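PDB 4JVS: effector protein B, substrate of the Dot/Icm secretion system from Legionella drancourtii, which probably acts as a GTPase-activating protein, its LepB-type GAP domain promoting GTP hydrolysis by a small GTPase of the infected host. Local coordinates for residues T146-H151 with S155-M160. Numbering follows the deposited sequence.
Sequences TDYCRH and SPWAKM
Tyr148, Trp157 and Cys149 carry this contact, in which the last turns of one helix lean on the first turn of the next. The phenol ring of Tyr148 and the five-membered ring of Trp157 lie with their centroids 5.2 Å apart and their planes at 77°, an oblique meeting; Tyr148 CD2 comes to 3.7 Å from Trp157 CD1. Both rings swing across the gap because each CG stands opposite its own backbone N, with chi1 -171° in Tyr148. Beside them Cys149 SG sits at the indole rim, close to the ring plane and 3.5 Å from both Trp157 CD1 and Trp157 NE1, a cysteine sulfur-aromatic contact. The same sulfur reaches the backbone side of Ala158, 4.2 Å from its CA. Cys149 and Ala158 also form the nearest CA pair across the contact, 5.3 Å apart.

Next along the same side of the Tyr148 ring, Ser155 OG lies near the ring plane, at CE2. That hydroxyl is the N-cap of the following helix: it accepts from Ala158 N over 3.3 Å, and itself donates to Phe152 O in the connecting turn. Tyr148 thus borders the group that caps the start of the helix.

The arrangement is a tight corner between two consecutive helices in the N-terminal subdomain of the LepB GAP domain: four residues, 152-155, join helix 142-151 to helix 156-177, and the axes of segments 146-151 and 156-160 come within 9.2 Å at 115°. Phe94 stacks on Tyr148, and Phe95 meets Trp157 edge-to-face. Trp157 also packs against Ile121 and Leu122 of helix 118-124, while Met160 reaches helices 60-80 and 193-214.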
ATOM      1  N   THR A 146       2.701  -6.075   9.531  1.00 37.69           N
ATOM      2  CA  THR A 146       1.719  -7.144   9.470  1.00 39.54           C
ATOM      3  C   THR A 146       1.984  -8.177  10.561  1.00 42.31           C
ATOM      4  O   THR A 146       1.054  -8.613  11.252  1.00 45.29           O
ATOM      5  CB  THR A 146       1.717  -7.816   8.082  1.00 36.26           C
ATOM      6  OG1 THR A 146       1.187  -6.904   7.109  1.00 39.05           O
ATOM      7  CG2 THR A 146       0.896  -9.091   8.091  1.00 38.19           C
ATOM      8  N   ASP A 147       3.255  -8.537  10.733  1.00 40.28           N
ATOM      9  CA  ASP A 147       3.641  -9.551  11.704  1.00 41.99           C
ATOM     10  C   ASP A 147       3.301  -9.124  13.119  1.00 43.78           C
ATOM     11  O   ASP A 147       2.812  -9.924  13.907  1.00 45.30           O
ATOM     12  CB  ASP A 147       5.129  -9.867  11.594  1.00 44.73           C
ATOM     13  CG  ASP A 147       5.434 -10.836  10.471  1.00 47.13           C
ATOM     14  OD1 ASP A 147       4.494 -11.544  10.037  1.00 49.35           O
ATOM     15  OD2 ASP A 147       6.605 -10.890  10.030  1.00 46.96           O
ATOM     16  N   TYR A 148       3.571  -7.859  13.429  1.00 42.38           N
ATOM     17  CA  TYR A 148       3.201  -7.279  14.708  1.00 40.82           C
ATOM     18  C   TYR A 148       1.689  -7.399  14.952  1.00 42.75           C
ATOM     19  O   TYR A 148       1.256  -7.918  15.980  1.00 43.84           O
ATOM     20  CB  TYR A 148       3.662  -5.817  14.792  1.00 38.92           C
ATOM     21  CG  TYR A 148       3.511  -5.217  16.175  1.00 40.25           C
ATOM     22  CD1 TYR A 148       4.581  -5.171  17.051  1.00 37.82           C
ATOM     23  CD2 TYR A 148       2.282  -4.724  16.616  1.00 40.36           C
ATOM     24  CE1 TYR A 148       4.439  -4.643  18.320  1.00 37.85           C
ATOM     25  CE2 TYR A 148       2.133  -4.195  17.887  1.00 37.49           C
ATOM     26  CZ  TYR A 148       3.213  -4.154  18.731  1.00 36.06           C
ATOM     27  OH  TYR A 148       3.070  -3.617  19.987  1.00 34.98           O
ATOM     28  N   CYS A 149       0.883  -6.945  14.002  1.00 41.05           N
ATOM     29  CA  CYS A 149      -0.566  -6.972  14.174  1.00 43.97           C
ATOM     30  C   CYS A 149      -1.114  -8.394  14.378  1.00 48.70           C
ATOM     31  O   CYS A 149      -2.234  -8.572  14.874  1.00 50.47           O
ATOM     32  CB  CYS A 149      -1.257  -6.295  12.987  1.00 39.10           C
ATOM     33  SG  CYS A 149      -0.850  -4.566  12.763  1.00 43.65           S
ATOM     34  N   ARG A 150      -0.313  -9.400  14.039  1.00 46.56           N
ATOM     35  CA  ARG A 150      -0.741 -10.784  14.175  1.00 47.04           C
ATOM     36  C   ARG A 150      -0.471 -11.288  15.601  1.00 48.94           C
ATOM     37  O   ARG A 150      -1.355 -11.847  16.257  1.00 50.42           O
ATOM     38  CB  ARG A 150      -0.073 -11.648  13.103  1.00 47.99           C
ATOM     39  CG  ARG A 150      -0.688 -13.022  12.912  1.00 51.28           C
ATOM     40  CD  ARG A 150       0.165 -13.906  12.008  1.00 54.56           C
ATOM     41  NE  ARG A 150       0.163 -13.469  10.620  1.00 57.99           N
ATOM     42  CZ  ARG A 150       1.244 -13.060   9.968  1.00 61.08           C
ATOM     43  NH1 ARG A 150       2.417 -13.037  10.584  1.00 51.88           N
ATOM     44  NH2 ARG A 150       1.151 -12.682   8.698  1.00 63.64           N
ATOM     45  N   HIS A 151       0.738 -11.052  16.098  1.00 48.62           N
ATOM     46  CA  HIS A 151       1.051 -11.423  17.474  1.00 49.34           C
ATOM     47  C   HIS A 151       0.311 -10.549  18.468  1.00 48.76           C
ATOM     48  O   HIS A 151      -0.048 -11.021  19.534  1.00 51.42           O
ATOM     49  CB  HIS A 151       2.551 -11.361  17.756  1.00 50.85           C
ATOM     50  CG  HIS A 151       3.345 -12.394  17.034  1.00 55.23           C
ATOM     51  ND1 HIS A 151       3.356 -12.497  15.654  1.00 56.10           N
ATOM     52  CD2 HIS A 151       4.176 -13.365  17.484  1.00 58.51           C
ATOM     53  CE1 HIS A 151       4.152 -13.483  15.293  1.00 57.12           C
ATOM     54  NE2 HIS A 151       4.664 -14.028  16.383  1.00 62.34           N
ATOM     55  N   SER A 155      -3.075  -4.660  20.300  1.00 45.80           N
ATOM     56  CA  SER A 155      -2.067  -3.653  20.594  1.00 44.94           C
ATOM     57  C   SER A 155      -2.530  -2.276  20.155  1.00 43.25           C
ATOM     58  O   SER A 155      -3.325  -2.157  19.218  1.00 41.88           O
ATOM     59  CB  SER A 155      -0.768  -3.998  19.874  1.00 42.23           C
ATOM     60  OG  SER A 155      -1.026  -4.252  18.509  1.00 42.30           O
ATOM     61  N   PRO A 156      -2.025  -1.230  20.828  1.00 39.05           N
ATOM     62  CA  PRO A 156      -2.356   0.137  20.433  1.00 40.22           C
ATOM     63  C   PRO A 156      -2.062   0.313  18.953  1.00 40.63           C
ATOM     64  O   PRO A 156      -2.905   0.855  18.247  1.00 39.55           O
ATOM     65  CB  PRO A 156      -1.398   0.979  21.279  1.00 38.75           C
ATOM     66  CG  PRO A 156      -1.113   0.131  22.455  1.00 37.38           C
ATOM     67  CD  PRO A 156      -1.050  -1.257  21.927  1.00 38.51           C
ATOM     68  N   TRP A 157      -0.905  -0.178  18.504  1.00 41.01           N
ATOM     69  CA  TRP A 157      -0.527  -0.156  17.089  1.00 39.13           C
ATOM     70  C   TRP A 157      -1.616  -0.715  16.190  1.00 40.08           C
ATOM     71  O   TRP A 157      -2.010  -0.080  15.213  1.00 39.81           O
ATOM     72  CB  TRP A 157       0.760  -0.948  16.840  1.00 39.14           C
ATOM     73  CG  TRP A 157       1.081  -1.051  15.391  1.00 38.05           C
ATOM     74  CD1 TRP A 157       0.789  -2.090  14.555  1.00 40.60           C
ATOM     75  CD2 TRP A 157       1.730  -0.057  14.584  1.00 38.36           C
ATOM     76  NE1 TRP A 157       1.223  -1.808  13.277  1.00 42.76           N
ATOM     77  CE2 TRP A 157       1.805  -0.567  13.272  1.00 40.77           C
ATOM     78  CE3 TRP A 157       2.256   1.211  14.846  1.00 35.97           C
ATOM     79  CZ2 TRP A 157       2.386   0.147  12.227  1.00 39.00           C
ATOM     80  CZ3 TRP A 157       2.836   1.912  13.813  1.00 37.30           C
ATOM     81  CH2 TRP A 157       2.897   1.380  12.517  1.00 38.85           C
ATOM     82  N   ALA A 158      -2.102  -1.906  16.522  1.00 40.58           N
ATOM     83  CA  ALA A 158      -3.121  -2.553  15.711  1.00 41.04           C
ATOM     84  C   ALA A 158      -4.393  -1.723  15.663  1.00 43.08           C
ATOM     85  O   ALA A 158      -5.088  -1.720  14.650  1.00 43.67           O
ATOM     86  CB  ALA A 158      -3.419  -3.939  16.235  1.00 46.49           C
ATOM     87  N   LYS A 159      -4.686  -1.014  16.752  1.00 41.49           N
ATOM     88  CA  LYS A 159      -5.886  -0.186  16.813  1.00 40.97           C
ATOM     89  C   LYS A 159      -5.762   1.072  15.958  1.00 40.91           C
ATOM     90  O   LYS A 159      -6.721   1.474  15.296  1.00 40.89           O
ATOM     91  CB  LYS A 159      -6.239   0.160  18.266  1.00 40.84           C
ATOM     92  CG  LYS A 159      -6.806  -1.032  19.038  1.00 47.36           C
ATOM     93  CD  LYS A 159      -6.959  -0.769  20.532  1.00 49.43           C
ATOM     94  CE  LYS A 159      -7.437  -2.014  21.277  1.00 47.85           C
ATOM     95  NZ  LYS A 159      -7.623  -1.751  22.733  1.00 51.76           N
ATOM     96  N   MET A 160      -4.575   1.677  15.975  1.00 40.90           N
ATOM     97  CA  MET A 160      -4.294   2.897  15.226  1.00 38.95           C
ATOM     98  C   MET A 160      -4.297   2.607  13.742  1.00 39.98           C
ATOM     99  O   MET A 160      -4.847   3.368  12.947  1.00 41.23           O
ATOM    100  CB  MET A 160      -2.923   3.438  15.602  1.00 39.54           C
ATOM    101  CG  MET A 160      -2.772   3.743  17.071  1.00 43.59           C
ATOM    102  SD  MET A 160      -3.827   5.100  17.595  1.00 43.39           S
ATOM    103  CE  MET A 160      -3.867   4.779  19.358  1.00 42.90           C
TER